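Local coordinates for protein isatin hydrolase (Ralstonia solanacearum, PDB 5NMP) that hydrolyses the heterocyclic ring of isatin, using a bound manganese ion, and belongs to the cyclase family of metal-dependent hydrolases, at residues A117-N122 with T152-R157; D130-W135 with E183-E188; P177-V182 with H216-G221; D234-R239 with V260-E265. All blocks are in the same frame, centred on the assembly; numbering follows the deposited sequence.

Contact 1: residues A117-N122 with T152-R157; sequences AQVREN and TDWSLR
Apolar contact across this junction runs through Val119, whose two methyls reach different partners. Its CG1 lies 3.9 Å from Trp154 CE3 and equally near CZ3 of the same indole, arriving at the ring edge in the ring plane. With CG1 anti to the backbone N (chi1 177°), CG2 is left beside that nitrogen and turns to the other neighbour, meeting Thr152 CG2 at 3.8 Å. A beta-branched valine suits the spot because it is short yet forked, and threonine answers with a methyl while keeping a hydroxyl for polar work.

The polar interactions stay on one side of the junction or lead out of it. Thr152 OG1 takes a weak bond from Trp154 N at 3.4 Å, within the turn. The indole is held at its other end by Trp154 NE1, which donates to Phe164 O. Over one face of the indole lies Arg157, its CD 3.4 Å above the plane of the Trp154 ring, while its guanidinium is tied to Glu123 and Ala163. Glu197 holds the turn through the backbone N of Thr152 and Asp153.

The Trp154 side chain is about 10 Å from that of Gln228, a manganese-binding residue of this protein that holds no metal in this chain. Strand 107-114, helix 129-139 and strand 147-151 form a beta-alpha-beta crossover with adjacent parallel strands, and the contact lies just past their C-terminal ends.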
loop_
_atom_site.group_PDB
_atom_site.type_symbol
_atom_site.label_atom_id
_atom_site.label_comp_id
_atom_site.label_asym_id
_atom_site.label_seq_id
_atom_site.Cartn_x
_atom_site.Cartn_y
_atom_site.Cartn_z
ATOM N N ALA A 117 -1.235 -26.643 -13.281
ATOM C CA ALA A 117 -1.476 -27.764 -14.184
ATOM C C ALA A 117 -2.786 -28.479 -13.853
ATOM O O ALA A 117 -3.482 -28.961 -14.746
ATOM C CB ALA A 117 -0.317 -28.741 -14.132
ATOM N N GLN A 118 -3.116 -28.539 -12.566
ATOM C CA GLN A 118 -4.325 -29.216 -12.110
ATOM C C GLN A 118 -5.571 -28.404 -12.437
ATOM O O GLN A 118 -6.585 -28.951 -12.869
ATOM C CB GLN A 118 -4.259 -29.485 -10.602
ATOM C CG GLN A 118 -3.295 -30.595 -10.193
ATOM C CD GLN A 118 -1.838 -30.173 -10.259
ATOM O OE1 GLN A 118 -1.522 -28.993 -10.419
ATOM N NE2 GLN A 118 -0.939 -31.143 -10.133
ATOM N N VAL A 119 -5.483 -27.095 -12.224
ATOM C CA VAL A 119 -6.594 -26.184 -12.475
ATOM C C VAL A 119 -6.850 -26.051 -13.976
ATOM O O VAL A 119 -7.971 -25.788 -14.416
ATOM C CB VAL A 119 -6.318 -24.803 -11.849
ATOM C CG1 VAL A 119 -7.438 -23.822 -12.161
ATOM C CG2 VAL A 119 -6.139 -24.947 -10.342
ATOM N N ARG A 120 -5.805 -26.269 -14.763
ATOM C CA ARG A 120 -5.919 -26.226 -16.210
ATOM C C ARG A 120 -6.843 -27.328 -16.723
ATOM O O ARG A 120 -7.433 -27.205 -17.797
ATOM C CB ARG A 120 -4.536 -26.350 -16.848
ATOM C CG ARG A 120 -4.441 -25.787 -18.250
ATOM C CD ARG A 120 -3.024 -25.327 -18.557
ATOM N NE ARG A 120 -2.046 -26.405 -18.426
ATOM C CZ ARG A 120 -0.885 -26.289 -17.787
ATOM N NH1 ARG A 120 -0.549 -25.139 -17.214
ATOM N NH2 ARG A 120 -0.059 -27.325 -17.720
ATOM N N GLU A 121 -6.976 -28.399 -15.943
ATOM C CA GLU A 121 -7.804 -29.535 -16.330
ATOM C C GLU A 121 -9.074 -29.649 -15.493
ATOM O O GLU A 121 -9.914 -30.513 -15.744
ATOM C CB GLU A 121 -7.001 -30.835 -16.231
ATOM C CG GLU A 121 -5.908 -30.954 -17.273
ATOM C CD GLU A 121 -6.437 -30.781 -18.687
ATOM O OE1 GLU A 121 -7.440 -31.442 -19.036
ATOM O OE2 GLU A 121 -5.854 -29.976 -19.445
ATOM N N ASN A 122 -9.207 -28.778 -14.497
ATOM C CA ASN A 122 -10.394 -28.755 -13.650
ATOM C C ASN A 122 -10.549 -27.412 -12.946
ATOM O O ASN A 122 -9.790 -27.083 -12.038
ATOM C CB ASN A 122 -10.345 -29.882 -12.618
ATOM C CG ASN A 122 -11.582 -29.923 -11.736
ATOM O OD1 ASN A 122 -12.602 -29.304 -12.043
ATOM N ND2 ASN A 122 -11.498 -30.664 -10.637
ATOM N N THR A 152 -2.467 -20.566 -9.352
ATOM C CA THR A 152 -3.375 -21.293 -10.232
ATOM C C THR A 152 -3.318 -20.800 -11.676
ATOM O O THR A 152 -3.995 -21.349 -12.544
ATOM C CB THR A 152 -4.826 -21.174 -9.745
ATOM O OG1 THR A 152 -5.175 -19.788 -9.642
ATOM C CG2 THR A 152 -4.997 -21.840 -8.385
ATOM N N ASP A 153 -2.518 -19.763 -11.920
ATOM C CA ASP A 153 -2.446 -19.086 -13.222
ATOM C C ASP A 153 -3.796 -18.506 -13.651
ATOM O O ASP A 153 -4.009 -18.204 -14.824
ATOM C CB ASP A 153 -1.917 -20.034 -14.308
ATOM C CG ASP A 153 -0.400 -20.093 -14.345
ATOM O OD1 ASP A 153 0.244 -19.577 -13.407
ATOM O OD2 ASP A 153 0.150 -20.663 -15.314
ATOM N N TRP A 154 -4.695 -18.333 -12.688
ATOM C CA TRP A 154 -6.024 -17.794 -12.954
ATOM C C TRP A 154 -5.967 -16.326 -13.374
ATOM O O TRP A 154 -6.869 -15.827 -14.046
ATOM C CB TRP A 154 -6.912 -17.947 -11.718
ATOM C CG TRP A 154 -8.372 -17.850 -12.007
ATOM C CD1 TRP A 154 -9.140 -16.722 -11.991
ATOM C CD2 TRP A 154 -9.247 -18.928 -12.354
ATOM N NE1 TRP A 154 -10.442 -17.032 -12.309
ATOM C CE2 TRP A 154 -10.534 -18.381 -12.535
ATOM C CE3 TRP A 154 -9.069 -20.303 -12.529
ATOM C CZ2 TRP A 154 -11.637 -19.162 -12.884
ATOM C CZ3 TRP A 154 -10.164 -21.078 -12.874
ATOM C CH2 TRP A 154 -11.432 -20.505 -13.047
ATOM N N SER A 155 -4.898 -15.644 -12.976
ATOM C CA SER A 155 -4.716 -14.228 -13.282
ATOM C C SER A 155 -4.639 -13.946 -14.782
ATOM O O SER A 155 -4.814 -12.807 -15.214
ATOM C CB SER A 155 -3.453 -13.701 -12.597
ATOM O OG SER A 155 -2.318 -14.462 -12.975
ATOM N N LEU A 156 -4.378 -14.982 -15.574
ATOM C CA LEU A 156 -4.282 -14.822 -17.021
ATOM C C LEU A 156 -5.656 -14.631 -17.665
ATOM O O LEU A 156 -5.758 -14.307 -18.849
ATOM C CB LEU A 156 -3.574 -16.029 -17.642
ATOM C CG LEU A 156 -2.137 -16.298 -17.186
ATOM C CD1 LEU A 156 -1.586 -17.551 -17.858
ATOM C CD2 LEU A 156 -1.244 -15.094 -17.464
ATOM N N ARG A 157 -6.710 -14.829 -16.879
ATOM C CA ARG A 157 -8.077 -14.678 -17.366
ATOM C C ARG A 157 -8.584 -13.244 -17.218
ATOM O O ARG A 157 -9.723 -12.948 -17.575
ATOM C CB ARG A 157 -9.020 -15.626 -16.618
ATOM C CG ARG A 157 -8.779 -17.108 -16.854
ATOM C CD ARG A 157 -9.468 -17.927 -15.769
ATOM N NE ARG A 157 -9.328 -19.367 -15.960
ATOM C CZ ARG A 157 -10.322 -20.171 -16.324
ATOM N NH1 ARG A 157 -11.536 -19.675 -16.535
ATOM N NH2 ARG A 157 -10.104 -21.471 -16.474
#

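Contact 2: residues D130-W135 with E183-E188; sequences DFLQAW and EWLIGE
Trp184, whose carbonyl O accepts from Glu188 N at 2.8 Å within its own helical segment, turns its indole toward Leu132 and Gln133 of the other helix. CG stands anti to the backbone N (chi1 -174°), which carries the large ring across the gap. Leu132 runs past it in the opposite direction: its CB is 3.8 Å from Trp184 CZ3. CD1 of Leu132 touches two neighbours at once, Trp184 CE3 at 3.8 Å and Leu185 CD2 at 3.9 Å, the two leucines crossing at about a right angle. At the more exposed side Gln133 crosses the indole at a slant, its amide plane at 90° to the ring. Gln133 CG lies 4.0 Å from Trp184 CZ2, so the aliphatic stem packs while the amide is at the exposed end. Gln133 NE2 and Trp184 NE1 are 4.0 Å apart, and as both are donors the approach is van der Waals. Bulky side chains span an axis separation of 11.5 Å at 50°, pairing the helices of two successive beta-alpha-beta crossovers on one face of the sheet.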
loop_
_atom_site.group_PDB
_atom_site.type_symbol
_atom_site.label_atom_id
_atom_site.label_comp_id
_atom_site.label_asym_id
_atom_site.label_seq_id
_atom_site.Cartn_x
_atom_site.Cartn_y
_atom_site.Cartn_z
ATOM N N ASP A 130 -3.597 -33.843 1.476
ATOM C CA ASP A 130 -2.673 -34.761 0.821
ATOM C C ASP A 130 -1.741 -34.022 -0.129
ATOM O O ASP A 130 -0.535 -34.269 -0.143
ATOM C CB ASP A 130 -3.440 -35.848 0.066
ATOM C CG ASP A 130 -4.254 -36.734 0.988
ATOM O OD1 ASP A 130 -4.700 -36.237 2.045
ATOM O OD2 ASP A 130 -4.446 -37.925 0.661
ATOM N N PHE A 131 -2.302 -33.106 -0.912
ATOM C CA PHE A 131 -1.515 -32.326 -1.859
ATOM C C PHE A 131 -0.532 -31.414 -1.134
ATOM O O PHE A 131 0.607 -31.248 -1.572
ATOM C CB PHE A 131 -2.428 -31.502 -2.770
ATOM C CG PHE A 131 -1.710 -30.837 -3.914
ATOM C CD1 PHE A 131 -1.181 -29.560 -3.774
ATOM C CD2 PHE A 131 -1.570 -31.483 -5.132
ATOM C CE1 PHE A 131 -0.523 -28.943 -4.826
ATOM C CE2 PHE A 131 -0.913 -30.873 -6.189
ATOM C CZ PHE A 131 -0.390 -29.600 -6.036
ATOM N N LEU A 132 -0.973 -30.825 -0.027
ATOM C CA LEU A 132 -0.110 -29.953 0.761
ATOM C C LEU A 132 1.045 -30.729 1.398
ATOM O O LEU A 132 2.183 -30.257 1.414
ATOM C CB LEU A 132 -0.921 -29.228 1.836
ATOM C CG LEU A 132 -1.860 -28.123 1.343
ATOM C CD1 LEU A 132 -2.756 -27.634 2.468
ATOM C CD2 LEU A 132 -1.072 -26.961 0.738
ATOM N N GLN A 133 0.755 -31.920 1.915
ATOM C CA GLN A 133 1.778 -32.744 2.556
ATOM C C GLN A 133 2.796 -33.282 1.553
ATOM O O GLN A 133 3.952 -33.526 1.902
ATOM C CB GLN A 133 1.131 -33.902 3.318
ATOM C CG GLN A 133 0.433 -33.482 4.601
ATOM C CD GLN A 133 -0.219 -34.647 5.323
ATOM O OE1 GLN A 133 -0.651 -35.619 4.699
ATOM N NE2 GLN A 133 -0.292 -34.555 6.646
ATOM N N ALA A 134 2.363 -33.473 0.311
ATOM C CA ALA A 134 3.267 -33.896 -0.751
ATOM C C ALA A 134 4.192 -32.748 -1.140
ATOM O O ALA A 134 5.354 -32.961 -1.486
ATOM C CB ALA A 134 2.485 -34.382 -1.958
ATOM N N TRP A 135 3.660 -31.530 -1.078
ATOM C CA TRP A 135 4.429 -30.324 -1.366
ATOM C C TRP A 135 5.574 -30.169 -0.370
ATOM O O TRP A 135 6.699 -29.846 -0.754
ATOM C CB TRP A 135 3.517 -29.094 -1.332
ATOM C CG TRP A 135 4.198 -27.800 -1.678
ATOM C CD1 TRP A 135 4.274 -27.217 -2.911
ATOM C CD2 TRP A 135 4.886 -26.921 -0.777
ATOM N NE1 TRP A 135 4.969 -26.034 -2.835
ATOM C CE2 TRP A 135 5.358 -25.830 -1.536
ATOM C CE3 TRP A 135 5.153 -26.951 0.596
ATOM C CZ2 TRP A 135 6.079 -24.781 -0.967
ATOM C CZ3 TRP A 135 5.871 -25.911 1.157
ATOM C CH2 TRP A 135 6.325 -24.841 0.377
ATOM N N GLU A 183 -8.373 -26.162 7.837
ATOM C CA GLU A 183 -8.160 -26.544 9.232
ATOM C C GLU A 183 -6.706 -26.938 9.499
ATOM O O GLU A 183 -6.138 -26.583 10.531
ATOM C CB GLU A 183 -9.093 -27.694 9.622
ATOM C CG GLU A 183 -10.554 -27.295 9.742
ATOM C CD GLU A 183 -11.479 -28.481 9.959
ATOM O OE1 GLU A 183 -11.042 -29.635 9.754
ATOM O OE2 GLU A 183 -12.649 -28.253 10.335
ATOM N N TRP A 184 -6.108 -27.667 8.561
ATOM C CA TRP A 184 -4.724 -28.116 8.687
ATOM C C TRP A 184 -3.748 -26.942 8.648
ATOM O O TRP A 184 -2.835 -26.856 9.470
ATOM C CB TRP A 184 -4.395 -29.121 7.577
ATOM C CG TRP A 184 -3.045 -29.759 7.691
ATOM C CD1 TRP A 184 -2.699 -30.802 8.498
ATOM C CD2 TRP A 184 -1.866 -29.413 6.955
ATOM N NE1 TRP A 184 -1.376 -31.123 8.319
ATOM C CE2 TRP A 184 -0.840 -30.285 7.377
ATOM C CE3 TRP A 184 -1.575 -28.449 5.986
ATOM C CZ2 TRP A 184 0.454 -30.221 6.864
ATOM C CZ3 TRP A 184 -0.290 -28.387 5.476
ATOM C CH2 TRP A 184 0.709 -29.268 5.917
ATOM N N LEU A 185 -3.948 -26.038 7.693
ATOM C CA LEU A 185 -3.099 -24.857 7.559
ATOM C C LEU A 185 -3.116 -23.989 8.816
ATOM O O LEU A 185 -2.085 -23.455 9.225
ATOM C CB LEU A 185 -3.529 -24.021 6.350
ATOM C CG LEU A 185 -3.137 -24.567 4.978
ATOM C CD1 LEU A 185 -3.588 -23.621 3.881
ATOM C CD2 LEU A 185 -1.634 -24.794 4.905
ATOM N N ILE A 186 -4.287 -23.851 9.426
ATOM C CA ILE A 186 -4.417 -23.033 10.624
ATOM C C ILE A 186 -3.902 -23.762 11.861
ATOM O O ILE A 186 -3.060 -23.243 12.593
ATOM C CB ILE A 186 -5.876 -22.611 10.860
ATOM C CG1 ILE A 186 -6.360 -21.722 9.715
ATOM C CG2 ILE A 186 -6.015 -21.882 12.185
ATOM C CD1 ILE A 186 -7.838 -21.380 9.788
ATOM N N GLY A 187 -4.405 -24.974 12.080
ATOM C CA GLY A 187 -4.130 -25.718 13.297
ATOM C C GLY A 187 -2.794 -26.433 13.377
ATOM O O GLY A 187 -2.205 -26.531 14.452
ATOM N N GLU A 188 -2.308 -26.941 12.250
ATOM C CA GLU A 188 -1.072 -27.718 12.253
ATOM C C GLU A 188 0.139 -26.933 11.746
ATOM O O GLU A 188 1.277 -27.356 11.943
ATOM C CB GLU A 188 -1.248 -28.990 11.421
ATOM C CG GLU A 188 -2.185 -30.008 12.044
ATOM C CD GLU A 188 -1.668 -30.538 13.368
ATOM O OE1 GLU A 188 -0.506 -30.996 13.415
ATOM O OE2 GLU A 188 -2.422 -30.494 14.364
#

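Contact 3: residues P177-V182 with H216-G221; sequences PTQEAV and HTLMHG
Val182 and Leu218 mark the closest approach of the two backbones, their CA atoms 7.2 Å apart, where the first turn of helix 179-187 meets helix 214-221. The first of these helices starts at Thr178, its N-cap: Ala181 N donates to Thr178 OG1 at 3.1 Å with an angle of 156°, so an amide of the first turn, which has no carbonyl of a preceding turn to pair with, is satisfied. Threonine is well suited to this, since its short hydroxyl can fold back to the chain.

Among the side chains Val182 leads. Its CG1, anti to the backbone N (chi1 176°), faces the other helix and lies 3.8 Å from Leu218 CB, with Leu218 CD1 little farther off. The same methyl approaches Met219 CG at 4.2 Å, so one methyl packs against both Leu218 and Met219. Leu218 also extends CD1 to within 4.2 Å of Gln179 CG; only the aliphatic stem of the glutamine is used here, for its NE2 donates to Glu183.

Helix 214-221 is two-sided. Leu218 and Met219 supply flexible apolar side chains for the helix packing, while His216 bonds to Asp202 and, with His220, touches Asp82, a manganese ligand. The chemistry therefore implies a division of labour: directionless apolar contact joins the helices, and His216 and His220 turn to the side of the metal ligand.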
loop_
_atom_site.group_PDB
_atom_site.type_symbol
_atom_site.label_atom_id
_atom_site.label_comp_id
_atom_site.label_asym_id
_atom_site.label_seq_id
_atom_site.Cartn_x
_atom_site.Cartn_y
_atom_site.Cartn_z
ATOM N N PRO A 177 -9.483 -24.359 -1.486
ATOM C CA PRO A 177 -9.123 -25.383 -0.501
ATOM C C PRO A 177 -10.332 -26.094 0.098
ATOM O O PRO A 177 -11.409 -25.508 0.197
ATOM C CB PRO A 177 -8.390 -24.579 0.573
ATOM C CG PRO A 177 -9.062 -23.241 0.538
ATOM C CD PRO A 177 -9.448 -23.001 -0.908
ATOM N N THR A 178 -10.148 -27.349 0.489
ATOM C CA THR A 178 -11.170 -28.064 1.241
ATOM C C THR A 178 -11.195 -27.542 2.669
ATOM O O THR A 178 -10.265 -26.858 3.099
ATOM C CB THR A 178 -10.916 -29.580 1.267
ATOM O OG1 THR A 178 -9.798 -29.862 2.121
ATOM C CG2 THR A 178 -10.640 -30.101 -0.133
ATOM N N GLN A 179 -12.250 -27.869 3.408
ATOM C CA GLN A 179 -12.332 -27.471 4.806
ATOM C C GLN A 179 -11.173 -28.058 5.605
ATOM O O GLN A 179 -10.566 -27.373 6.427
ATOM C CB GLN A 179 -13.664 -27.902 5.419
ATOM C CG GLN A 179 -13.765 -27.616 6.910
ATOM C CD GLN A 179 -15.133 -27.928 7.471
ATOM O OE1 GLN A 179 -16.148 -27.714 6.812
ATOM N NE2 GLN A 179 -15.167 -28.443 8.693
ATOM N N GLU A 180 -10.862 -29.324 5.348
ATOM C CA GLU A 180 -9.787 -30.009 6.054
ATOM C C GLU A 180 -8.439 -29.336 5.807
ATOM O O GLU A 180 -7.617 -29.239 6.715
ATOM C CB GLU A 180 -9.726 -31.484 5.644
ATOM C CG GLU A 180 -10.929 -32.318 6.083
ATOM C CD GLU A 180 -12.165 -32.109 5.211
ATOM O OE1 GLU A 180 -12.107 -31.301 4.256
ATOM O OE2 GLU A 180 -13.199 -32.758 5.481
ATOM N N ALA A 181 -8.223 -28.868 4.582
ATOM C CA ALA A 181 -6.984 -28.174 4.239
ATOM C C ALA A 181 -6.868 -26.857 5.001
ATOM O O ALA A 181 -5.807 -26.519 5.522
ATOM C CB ALA A 181 -6.909 -27.931 2.743
ATOM N N VAL A 182 -7.969 -26.116 5.059
ATOM C CA VAL A 182 -8.009 -24.868 5.807
ATOM C C VAL A 182 -7.738 -25.129 7.289
ATOM O O VAL A 182 -6.955 -24.415 7.917
ATOM C CB VAL A 182 -9.367 -24.153 5.637
ATOM C CG1 VAL A 182 -9.433 -22.906 6.509
ATOM C CG2 VAL A 182 -9.593 -23.789 4.175
ATOM N N HIS A 216 -12.894 -18.352 4.343
ATOM C CA HIS A 216 -13.360 -17.116 4.966
ATOM C C HIS A 216 -13.760 -17.328 6.425
ATOM O O HIS A 216 -13.336 -16.582 7.307
ATOM C CB HIS A 216 -14.545 -16.532 4.193
ATOM C CG HIS A 216 -14.147 -15.678 3.031
ATOM N ND1 HIS A 216 -13.948 -16.186 1.766
ATOM C CD2 HIS A 216 -13.911 -14.347 2.944
ATOM C CE1 HIS A 216 -13.607 -15.205 0.950
ATOM N NE2 HIS A 216 -13.577 -14.079 1.639
ATOM N N THR A 217 -14.571 -18.354 6.669
ATOM C CA THR A 217 -15.107 -18.614 7.999
ATOM C C THR A 217 -14.022 -18.918 9.027
ATOM O O THR A 217 -14.021 -18.350 10.120
ATOM C CB THR A 217 -16.100 -19.795 7.986
ATOM O OG1 THR A 217 -17.162 -19.524 7.064
ATOM C CG2 THR A 217 -16.682 -20.010 9.370
ATOM N N LEU A 218 -13.100 -19.809 8.675
ATOM C CA LEU A 218 -12.129 -20.303 9.644
ATOM C C LEU A 218 -10.892 -19.413 9.762
ATOM O O LEU A 218 -10.371 -19.229 10.861
ATOM C CB LEU A 218 -11.719 -21.737 9.295
ATOM C CG LEU A 218 -12.861 -22.765 9.286
ATOM C CD1 LEU A 218 -12.356 -24.158 8.909
ATOM C CD2 LEU A 218 -13.604 -22.802 10.621
ATOM N N MET A 219 -10.422 -18.856 8.648
ATOM C CA MET A 219 -9.241 -17.991 8.690
ATOM C C MET A 219 -9.546 -16.700 9.437
ATOM O O MET A 219 -8.825 -16.329 10.360
ATOM C CB MET A 219 -8.730 -17.674 7.284
ATOM C CG MET A 219 -8.208 -18.885 6.524
ATOM S SD MET A 219 -6.552 -19.387 7.019
ATOM C CE MET A 219 -5.653 -17.929 6.562
ATOM N N HIS A 220 -10.618 -16.019 9.046
ATOM C CA HIS A 220 -11.021 -14.802 9.738
ATOM C C HIS A 220 -11.479 -15.133 11.155
ATOM O O HIS A 220 -11.321 -14.326 12.073
ATOM C CB HIS A 220 -12.123 -14.080 8.963
ATOM C CG HIS A 220 -11.708 -13.651 7.591
ATOM N ND1 HIS A 220 -10.413 -13.279 7.288
ATOM C CD2 HIS A 220 -12.405 -13.550 6.435
ATOM C CE1 HIS A 220 -10.336 -12.960 6.010
ATOM N NE2 HIS A 220 -11.533 -13.116 5.468
ATOM N N GLY A 221 -12.027 -16.334 11.328
ATOM C CA GLY A 221 -12.462 -16.802 12.630
ATOM C C GLY A 221 -11.291 -17.077 13.555
ATOM O O GLY A 221 -11.454 -17.155 14.774
#

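Contact 4: residues D234-R239 with V260-E265; sequences DQLPPR and VLALVE
Leu236 is the main bump of this contact, and strand 261-264 offers the relief to receive it. Ala262 and Val264, two residues apart on the strand, both turn their CB toward the incoming loop, as the alternation of a strand requires, while Leu263 between them turns away. The branch CD2 of Leu236 settles between the two, 3.7 Å from Ala262 CB and 3.8 Å from Val264 CG2. The low methyl of alanine gives the dip in which the leucine tip rests, and the taller valine forms its rim. Leu236 CG, anti to the carbonyl carbon (chi1 -61°), carries the fork to the strand, where CD2 makes the closer contacts.

Pro237 meets the same valine next to the leucine. The delta carbon of Pro237, CD, meets the two methyls of Val264 end on, 4.1 Å from both CG1 and CG2. A compact, rigid ring suits a loop that runs beside the strand.

Strand 261-264 is flanked by strands 24-27 and 239-244, the latter reached directly from this loop. Leu236 also touches Leu149 of strand 147-151 and Leu28. On the strand's other face Leu263 packs on Leu11 of the second subunit, and the carboxylate of Glu265 accepts from backbone N atoms of Thr9, Ile10 and Leu11 of that subunit.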
loop_
_atom_site.group_PDB
_atom_site.type_symbol
_atom_site.label_atom_id
_atom_site.label_comp_id
_atom_site.label_asym_id
_atom_site.label_seq_id
_atom_site.Cartn_x
_atom_site.Cartn_y
_atom_site.Cartn_z
ATOM N N ASP A 234 4.069 -16.953 -10.634
ATOM C CA ASP A 234 4.999 -17.803 -11.369
ATOM C C ASP A 234 6.437 -17.292 -11.309
ATOM O O ASP A 234 7.367 -18.003 -11.682
ATOM C CB ASP A 234 4.558 -17.922 -12.829
ATOM C CG ASP A 234 4.466 -16.573 -13.519
ATOM O OD1 ASP A 234 5.438 -16.182 -14.198
ATOM O OD2 ASP A 234 3.421 -15.900 -13.379
ATOM N N GLN A 235 6.619 -16.057 -10.850
ATOM C CA GLN A 235 7.953 -15.473 -10.748
ATOM C C GLN A 235 8.515 -15.602 -9.340
ATOM O O GLN A 235 9.593 -15.087 -9.040
ATOM C CB GLN A 235 7.932 -14.002 -11.163
ATOM C CG GLN A 235 7.570 -13.780 -12.617
ATOM C CD GLN A 235 7.613 -12.318 -13.007
ATOM O OE1 GLN A 235 8.464 -11.562 -12.537
ATOM N NE2 GLN A 235 6.687 -11.910 -13.867
ATOM N N LEU A 236 7.778 -16.296 -8.479
ATOM C CA LEU A 236 8.203 -16.491 -7.099
ATOM C C LEU A 236 8.715 -17.906 -6.867
ATOM O O LEU A 236 8.214 -18.859 -7.461
ATOM C CB LEU A 236 7.051 -16.193 -6.140
ATOM C CG LEU A 236 6.487 -14.773 -6.180
ATOM C CD1 LEU A 236 5.522 -14.557 -5.019
ATOM C CD2 LEU A 236 7.609 -13.749 -6.155
ATOM N N PRO A 237 9.720 -18.046 -5.992
ATOM C CA PRO A 237 10.223 -19.357 -5.582
ATOM C C PRO A 237 9.214 -20.066 -4.685
ATOM O O PRO A 237 8.323 -19.404 -4.155
ATOM C CB PRO A 237 11.499 -19.012 -4.814
ATOM C CG PRO A 237 11.220 -17.668 -4.247
ATOM C CD PRO A 237 10.421 -16.949 -5.301
ATOM N N PRO A 238 9.345 -21.393 -4.522
ATOM C CA PRO A 238 8.459 -22.131 -3.615
ATOM C C PRO A 238 8.498 -21.567 -2.199
ATOM O O PRO A 238 7.465 -21.505 -1.531
ATOM C CB PRO A 238 9.022 -23.554 -3.654
ATOM C CG PRO A 238 9.704 -23.646 -4.967
ATOM C CD PRO A 238 10.277 -22.287 -5.228
ATOM N N ARG A 239 9.682 -21.153 -1.758
ATOM C CA ARG A 239 9.841 -20.568 -0.432
ATOM C C ARG A 239 10.994 -19.565 -0.393
ATOM O O ARG A 239 11.927 -19.642 -1.194
ATOM C CB ARG A 239 10.055 -21.666 0.610
ATOM C CG ARG A 239 11.302 -22.498 0.390
ATOM C CD ARG A 239 11.349 -23.641 1.379
ATOM N NE ARG A 239 11.042 -23.188 2.731
ATOM C CZ ARG A 239 10.560 -23.970 3.690
ATOM N NH1 ARG A 239 10.309 -23.470 4.892
ATOM N NH2 ARG A 239 10.323 -25.251 3.445
ATOM N N VAL A 260 0.515 -5.096 -3.546
ATOM C CA VAL A 260 1.230 -6.251 -3.011
ATOM C C VAL A 260 2.572 -6.439 -3.710
ATOM O O VAL A 260 2.633 -6.563 -4.934
ATOM C CB VAL A 260 0.408 -7.545 -3.153
ATOM C CG1 VAL A 260 1.161 -8.717 -2.544
ATOM C CG2 VAL A 260 -0.954 -7.385 -2.500
ATOM N N LEU A 261 3.644 -6.464 -2.925
ATOM C CA LEU A 261 4.988 -6.636 -3.462
ATOM C C LEU A 261 5.682 -7.843 -2.845
ATOM O O LEU A 261 5.431 -8.195 -1.693
ATOM C CB LEU A 261 5.833 -5.383 -3.224
ATOM C CG LEU A 261 5.336 -4.065 -3.817
ATOM C CD1 LEU A 261 6.306 -2.945 -3.482
ATOM C CD2 LEU A 261 5.143 -4.187 -5.321
ATOM N N ALA A 262 6.563 -8.466 -3.617
ATOM C CA ALA A 262 7.348 -9.591 -3.127
ATOM C C ALA A 262 8.842 -9.306 -3.252
ATOM O O ALA A 262 9.312 -8.868 -4.302
ATOM C CB ALA A 262 6.987 -10.852 -3.881
ATOM N N LEU A 263 9.582 -9.542 -2.174
ATOM C CA LEU A 263 11.035 -9.459 -2.221
ATOM C C LEU A 263 11.605 -10.853 -2.461
ATOM O O LEU A 263 11.203 -11.817 -1.810
ATOM C CB LEU A 263 11.601 -8.863 -0.930
ATOM C CG LEU A 263 11.161 -7.454 -0.516
ATOM C CD1 LEU A 263 11.984 -6.976 0.669
ATOM C CD2 LEU A 263 11.270 -6.471 -1.670
ATOM N N VAL A 264 12.529 -10.959 -3.410
ATOM C CA VAL A 264 13.108 -12.248 -3.758
ATOM C C VAL A 264 14.630 -12.179 -3.723
ATOM O O VAL A 264 15.235 -11.272 -4.292
ATOM C CB VAL A 264 12.638 -12.716 -5.151
ATOM C CG1 VAL A 264 13.308 -14.023 -5.527
ATOM C CG2 VAL A 264 11.130 -12.868 -5.175
ATOM N N GLU A 265 15.244 -13.140 -3.041
ATOM C CA GLU A 265 16.692 -13.171 -2.890
ATOM C C GLU A 265 17.264 -14.497 -3.375
ATOM O O GLU A 265 17.612 -14.641 -4.547
ATOM C CB GLU A 265 17.079 -12.930 -1.430
ATOM C CG GLU A 265 18.577 -12.895 -1.176
ATOM C CD GLU A 265 18.912 -12.642 0.281
ATOM O OE1 GLU A 265 17.975 -12.585 1.106
ATOM O OE2 GLU A 265 20.112 -12.497 0.600
#

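How the contacts relate
Contact 1 is wholly buried, whereas contacts 2, 3 and 4 each include residues partly open to solvent. Contacts 2 and 3 share helix 179-187 and adjoin, Ile186 of contact 2 packing on Leu218 and Met219 of contact 3, so three helices form one continuous layer. Contact 4 joins a loop to a strand beside the subunit interface; it touches contact 2 through Trp135 and Pro238. Contact 1 meets contact 2 where Gln118 packs on Phe131. All four are mainly apolar, contact 2 adding a glutamine amide beside the indole, but the means differ: indole edge and methyls in contact 1, indole and leucines in 2, aliphatic chains in 3, proline and leucine against a strand in 4.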